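PDB 4ZPJ: extracellular ligand-binding receptor from Sphaerobacter thermophilus, which probably serves as the substrate-binding component of an ABC transporter, capturing a small-molecule ligand as leucine-binding protein relatives do. Local coordinates for residues 308-313 against 409-414; 180-185 against 394-399. All coordinates share one frame; numbering follows the deposited sequence.

From the N terminus, the chain first reaches contact 2 at residues 180-185, on helix 180-188, and its partner 394-399 on strand 390-401 comes only after 208 intervening residues, so this contact closes the longer loop. Residues 308-313, the start of contact 1, fall inside that span, just after strand 304-307. Their partners at 409-414 lie beyond 394-399, so the two closures cross. Strands 390-401 and 407-418 are consecutive and antiparallel, joined by backbone pairing such as Val412 N to Leu396 O at 2.7 Å. Contact 1 ties the turn following strand 304-307 to this hairpin, and contact 2 ties a helix to it; the centres of the two contacts lie about 10 Å apart.

Contact 1. Residues 308-313 against 409-414; sequences LYTAYN and NIVVDR
Thr310 and Asn409 make the polar anchor: OG1 of Thr310 donates to O of Asn409 at 2.7 Å, in the carbonyl plane and on a lone pair. With OG1 anti to the backbone N (chi1 169°), the hydroxyl also accepts from Tyr312 N, forming an ST turn within the type I beta turn 310-313. A hydrogen donated by water 1 completes its set of partners, and the same water accepts from Asn409 N. Beside this anchor the packing is tight. CG2 of Thr310 presses on CG2 of Val411 at 3.4 Å, closer than carbons usually sit, and Thr310 also touches Cys397 of strand 390-401.

Toward the partly exposed side the fit is looser. CB of Tyr312 meets CD1 of Ile410 at 3.9 Å, and water 2 joins the backbones by donating to Tyr312 O at 2.6 Å and accepting from Val411 N. At the far end NH2 of Arg414 reaches OD1 of Asn313 at 2.7 Å. The oxygen lies only 8° out of the guanidinium plane, although the amide plane is turned 42° from it. NH2 also forms a salt bridge with Asp314, while ND2 of Asn313 bonds to Pro377 O. The chemistry thus implies a turn fastened to its strand by side-chain bonds and water, with Arg414 NH2 serving both the amide oxygen of Asn313 and the carboxylate of Asp314, which would probably balance its charge.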
loop_
_atom_site.group_PDB
_atom_site.type_symbol
_atom_site.label_atom_id
_atom_site.label_comp_id
_atom_site.label_asym_id
_atom_site.label_seq_id
_atom_site.Cartn_x
_atom_site.Cartn_y
_atom_site.Cartn_z
ATOM N N LEU A 308 3.677 5.652 -0.948
ATOM C CA LEU A 308 3.564 5.487 0.489
ATOM C C LEU A 308 4.959 5.608 1.145
ATOM O O LEU A 308 5.094 6.054 2.270
ATOM C CB LEU A 308 2.937 4.126 0.753
ATOM C CG LEU A 308 1.893 3.872 1.826
ATOM C CD1 LEU A 308 0.640 4.717 1.756
ATOM C CD2 LEU A 308 1.545 2.388 1.719
ATOM N N TYR A 309 6.001 5.188 0.439
ATOM C CA TYR A 309 7.317 5.040 1.065
ATOM C C TYR A 309 8.370 4.820 0.018
ATOM O O TYR A 309 8.117 4.143 -0.970
ATOM C CB TYR A 309 7.393 3.856 2.074
ATOM C CG TYR A 309 8.761 3.822 2.780
ATOM C CD1 TYR A 309 9.168 4.848 3.601
ATOM C CD2 TYR A 309 9.648 2.816 2.551
ATOM C CE1 TYR A 309 10.437 4.867 4.171
ATOM C CE2 TYR A 309 10.908 2.819 3.113
ATOM C CZ TYR A 309 11.308 3.841 3.904
ATOM O OH TYR A 309 12.594 3.813 4.477
ATOM N N THR A 310 9.556 5.378 0.265
ATOM C CA THR A 310 10.766 5.027 -0.457
ATOM C C THR A 310 11.874 5.007 0.575
ATOM O O THR A 310 11.900 5.868 1.440
ATOM C CB THR A 310 11.121 6.098 -1.516
ATOM O OG1 THR A 310 12.423 5.886 -2.023
ATOM C CG2 THR A 310 11.023 7.581 -0.925
ATOM N N ALA A 311 12.791 4.030 0.433
ATOM C CA ALA A 311 13.993 3.892 1.196
ATOM C C ALA A 311 14.964 5.096 1.133
ATOM O O ALA A 311 15.864 5.262 2.013
ATOM C CB ALA A 311 14.666 2.604 0.786
ATOM N N TYR A 312 14.771 5.973 0.152
ATOM C CA TYR A 312 15.602 7.195 0.054
ATOM C C TYR A 312 15.009 8.396 0.768
ATOM O O TYR A 312 15.462 9.519 0.546
ATOM C CB TYR A 312 15.932 7.527 -1.415
ATOM C CG TYR A 312 16.779 6.398 -2.018
ATOM C CD1 TYR A 312 18.201 6.380 -1.907
ATOM C CD2 TYR A 312 16.162 5.281 -2.530
ATOM C CE1 TYR A 312 18.937 5.296 -2.390
ATOM C CE2 TYR A 312 16.887 4.203 -3.022
ATOM C CZ TYR A 312 18.268 4.205 -2.937
ATOM O OH TYR A 312 18.904 3.099 -3.424
ATOM N N ASN A 313 14.022 8.182 1.645
ATOM C CA ASN A 313 13.425 9.303 2.321
ATOM C C ASN A 313 14.486 9.857 3.274
ATOM O O ASN A 313 15.224 9.082 3.895
ATOM C CB ASN A 313 12.162 8.878 3.044
ATOM C CG ASN A 313 11.326 10.037 3.515
ATOM O OD1 ASN A 313 11.434 11.151 3.014
ATOM N ND2 ASN A 313 10.500 9.785 4.509
ATOM N N ASN A 409 13.849 5.909 -6.050
ATOM C CA ASN A 409 12.752 6.898 -5.931
ATOM C C ASN A 409 13.096 8.013 -4.956
ATOM O O ASN A 409 13.202 7.765 -3.753
ATOM C CB ASN A 409 11.481 6.224 -5.462
ATOM C CG ASN A 409 10.809 5.474 -6.573
ATOM O OD1 ASN A 409 10.297 6.074 -7.517
ATOM N ND2 ASN A 409 10.805 4.186 -6.471
ATOM N N ILE A 410 13.284 9.218 -5.480
ATOM C CA ILE A 410 13.742 10.346 -4.690
ATOM C C ILE A 410 12.551 11.240 -4.341
ATOM O O ILE A 410 11.688 11.540 -5.206
ATOM C CB ILE A 410 14.844 11.121 -5.440
ATOM C CG1 ILE A 410 16.024 10.188 -5.751
ATOM C CG2 ILE A 410 15.301 12.357 -4.647
ATOM C CD1 ILE A 410 16.827 9.687 -4.566
ATOM N N VAL A 411 12.478 11.650 -3.079
ATOM C CA VAL A 411 11.351 12.448 -2.618
ATOM C C VAL A 411 11.467 13.899 -3.057
ATOM O O VAL A 411 12.466 14.545 -2.764
ATOM C CB VAL A 411 11.208 12.395 -1.105
ATOM C CG1 VAL A 411 10.082 13.306 -0.631
ATOM C CG2 VAL A 411 10.924 10.966 -0.663
ATOM N N VAL A 412 10.460 14.406 -3.774
ATOM C CA VAL A 412 10.469 15.823 -4.185
ATOM C C VAL A 412 9.535 16.691 -3.351
ATOM O O VAL A 412 9.773 17.906 -3.203
ATOM C CB VAL A 412 10.251 16.050 -5.702
ATOM C CG1 VAL A 412 11.275 15.286 -6.533
ATOM C CG2 VAL A 412 8.895 15.634 -6.177
ATOM N N ASP A 413 8.531 16.070 -2.748
ATOM C CA ASP A 413 7.517 16.766 -2.026
ATOM C C ASP A 413 6.733 15.797 -1.138
ATOM O O ASP A 413 6.702 14.560 -1.386
ATOM C CB ASP A 413 6.553 17.435 -2.983
ATOM C CG ASP A 413 5.945 18.704 -2.426
ATOM O OD1 ASP A 413 6.288 19.156 -1.313
ATOM O OD2 ASP A 413 5.138 19.295 -3.165
ATOM N N ARG A 414 6.178 16.367 -0.069
ATOM C CA ARG A 414 5.450 15.624 0.924
ATOM C C ARG A 414 4.065 16.188 1.099
ATOM O O ARG A 414 3.903 17.401 1.104
ATOM C CB ARG A 414 6.152 15.768 2.198
ATOM C CG ARG A 414 7.308 14.826 2.381
ATOM C CD ARG A 414 7.928 14.991 3.782
ATOM N NE ARG A 414 9.144 14.221 3.674
ATOM C CZ ARG A 414 10.357 14.700 3.478
ATOM N NH1 ARG A 414 10.599 16.027 3.484
ATOM N NH2 ARG A 414 11.349 13.822 3.387
HETATM O O HOH W 1 13.253 3.827 -4.130
HETATM O O HOH W 2 14.518 11.293 -1.039
HETATM O O HOH W 3 8.792 11.772 5.546
#

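Contact 2. Residues 180-185 against 394-399; sequences APAADY and ILLCRV
Pro181, Ala182 and Tyr185 set one side of helix 180-188 against Ile394 and Leu396 in an alpha-on-beta packing, within what the family identifies as a type I periplasmic binding protein fold. The axes of the short segments approach to 9.1 Å and cross at -59°, so the helix runs aslant over the strand. Leu396 supplies the main bump, its side chain rising between Ala182 and Tyr185. The small Ala182 forms the floor of the hollow: CD2 of Leu396 lies 3.9 Å from its CA and 4.0 Å from its CB. The other branch, CD1, turns toward Tyr185, whose CG stands anti to the backbone N (chi1 -169°) and carries the ring out obliquely across the leucine. That pair is modelled too close, so its exact spacing is doubtful; the ring also touches Leu190 and Val304. Replacing Tyr185 by alanine would take away the ring, and a gap beside Leu396, Leu190 and Val304 is likely to result, with the CD1 branch freer to turn.

Toward the start of the helix the roles reverse, the proline ring being the bump that rests on Ile394. Pro181 extends the packing onto Ile415 and Phe418 of the neighbouring strand, and on the helix's other flank Ala183 packs on Phe212 and Phe216. The two side chains of the Pro181-Ile394 pair cross at about a right angle, with CG of Pro181 3.9 Å from the CG2 methyl of Ile394.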
loop_
_atom_site.group_PDB
_atom_site.type_symbol
_atom_site.label_atom_id
_atom_site.label_comp_id
_atom_site.label_asym_id
_atom_site.label_seq_id
_atom_site.Cartn_x
_atom_site.Cartn_y
_atom_site.Cartn_z
ATOM N N ALA A 180 -3.467 9.674 -5.489
ATOM C CA ALA A 180 -4.325 10.813 -5.672
ATOM C C ALA A 180 -3.567 12.137 -5.519
ATOM O O ALA A 180 -3.802 13.037 -6.297
ATOM C CB ALA A 180 -5.443 10.744 -4.677
ATOM N N PRO A 181 -2.620 12.251 -4.574
ATOM C CA PRO A 181 -1.875 13.565 -4.487
ATOM C C PRO A 181 -1.053 13.896 -5.714
ATOM O O PRO A 181 -0.748 15.079 -5.962
ATOM C CB PRO A 181 -0.963 13.390 -3.245
ATOM C CG PRO A 181 -1.709 12.357 -2.421
ATOM C CD PRO A 181 -2.209 11.358 -3.469
ATOM N N ALA A 182 -0.751 12.878 -6.515
ATOM C CA ALA A 182 -0.038 13.110 -7.764
ATOM C C ALA A 182 -0.896 13.833 -8.749
ATOM O O ALA A 182 -0.387 14.502 -9.647
ATOM C CB ALA A 182 0.489 11.794 -8.361
ATOM N N ALA A 183 -2.200 13.783 -8.570
ATOM C CA ALA A 183 -3.115 14.493 -9.440
ATOM C C ALA A 183 -3.120 15.962 -9.070
ATOM O O ALA A 183 -3.151 16.821 -9.951
ATOM C CB ALA A 183 -4.507 13.935 -9.301
ATOM N N ASP A 184 -3.075 16.251 -7.776
ATOM C CA ASP A 184 -2.841 17.650 -7.341
ATOM C C ASP A 184 -1.537 18.173 -7.868
ATOM O O ASP A 184 -1.481 19.271 -8.364
ATOM C CB ASP A 184 -2.859 17.771 -5.805
ATOM C CG ASP A 184 -4.222 17.423 -5.252
ATOM O OD1 ASP A 184 -5.173 18.216 -5.416
ATOM O OD2 ASP A 184 -4.395 16.318 -4.745
ATOM N N TYR A 185 -0.481 17.384 -7.745
ATOM C CA TYR A 185 0.812 17.794 -8.247
ATOM C C TYR A 185 0.764 18.067 -9.746
ATOM O O TYR A 185 1.344 19.032 -10.212
ATOM C CB TYR A 185 1.838 16.704 -7.982
ATOM C CG TYR A 185 3.254 17.141 -8.217
ATOM C CD1 TYR A 185 3.926 17.913 -7.267
ATOM C CD2 TYR A 185 3.910 16.809 -9.389
ATOM C CE1 TYR A 185 5.232 18.317 -7.474
ATOM C CE2 TYR A 185 5.207 17.221 -9.618
ATOM C CZ TYR A 185 5.857 17.996 -8.659
ATOM O OH TYR A 185 7.150 18.411 -8.849
ATOM N N ILE A 394 2.017 11.252 2.451
ATOM C CA ILE A 394 2.267 10.655 1.152
ATOM C C ILE A 394 3.495 11.346 0.535
ATOM O O ILE A 394 3.594 12.552 0.639
ATOM C CB ILE A 394 1.073 10.833 0.218
ATOM C CG1 ILE A 394 -0.179 10.189 0.828
ATOM C CG2 ILE A 394 1.376 10.290 -1.182
ATOM C CD1 ILE A 394 -0.038 8.683 1.081
ATOM N N LEU A 395 4.395 10.567 -0.107
ATOM C CA LEU A 395 5.632 11.059 -0.684
ATOM C C LEU A 395 5.457 11.169 -2.152
ATOM O O LEU A 395 5.036 10.218 -2.788
ATOM C CB LEU A 395 6.822 10.143 -0.378
ATOM C CG LEU A 395 6.952 9.908 1.149
ATOM C CD1 LEU A 395 7.879 8.765 1.517
ATOM C CD2 LEU A 395 7.294 11.107 1.984
ATOM N N LEU A 396 5.710 12.352 -2.694
ATOM C CA LEU A 396 5.826 12.505 -4.127
ATOM C C LEU A 396 7.275 12.315 -4.544
ATOM O O LEU A 396 8.137 13.070 -4.120
ATOM C CB LEU A 396 5.429 13.888 -4.579
ATOM C CG LEU A 396 4.007 14.173 -4.988
ATOM C CD1 LEU A 396 4.112 15.479 -5.724
ATOM C CD2 LEU A 396 3.349 13.152 -5.903
ATOM N N CYS A 397 7.503 11.387 -5.455
ATOM C CA CYS A 397 8.821 10.991 -5.809
ATOM C C CYS A 397 9.111 11.036 -7.310
ATOM O O CYS A 397 8.208 11.104 -8.157
ATOM C CB CYS A 397 9.024 9.587 -5.344
ATOM S SG CYS A 397 9.064 9.441 -3.561
ATOM N N ARG A 398 10.390 10.996 -7.615
ATOM C CA ARG A 398 10.846 10.882 -8.967
ATOM C C ARG A 398 11.921 9.832 -8.999
ATOM O O ARG A 398 12.789 9.792 -8.074
ATOM C CB ARG A 398 11.434 12.196 -9.433
ATOM C CG ARG A 398 11.772 12.145 -10.909
ATOM C CD ARG A 398 12.135 13.539 -11.419
ATOM N NE ARG A 398 13.231 14.119 -10.653
ATOM C CZ ARG A 398 13.654 15.376 -10.781
ATOM N NH1 ARG A 398 13.062 16.165 -11.657
ATOM N NH2 ARG A 398 14.678 15.834 -10.031
ATOM N N VAL A 399 11.877 8.995 -10.048
ATOM C CA VAL A 399 12.911 8.005 -10.280
ATOM C C VAL A 399 14.148 8.650 -10.801
ATOM O O VAL A 399 14.122 9.321 -11.835
ATOM C CB VAL A 399 12.491 6.975 -11.324
ATOM C CG1 VAL A 399 13.623 5.989 -11.550
ATOM C CG2 VAL A 399 11.217 6.265 -10.859
#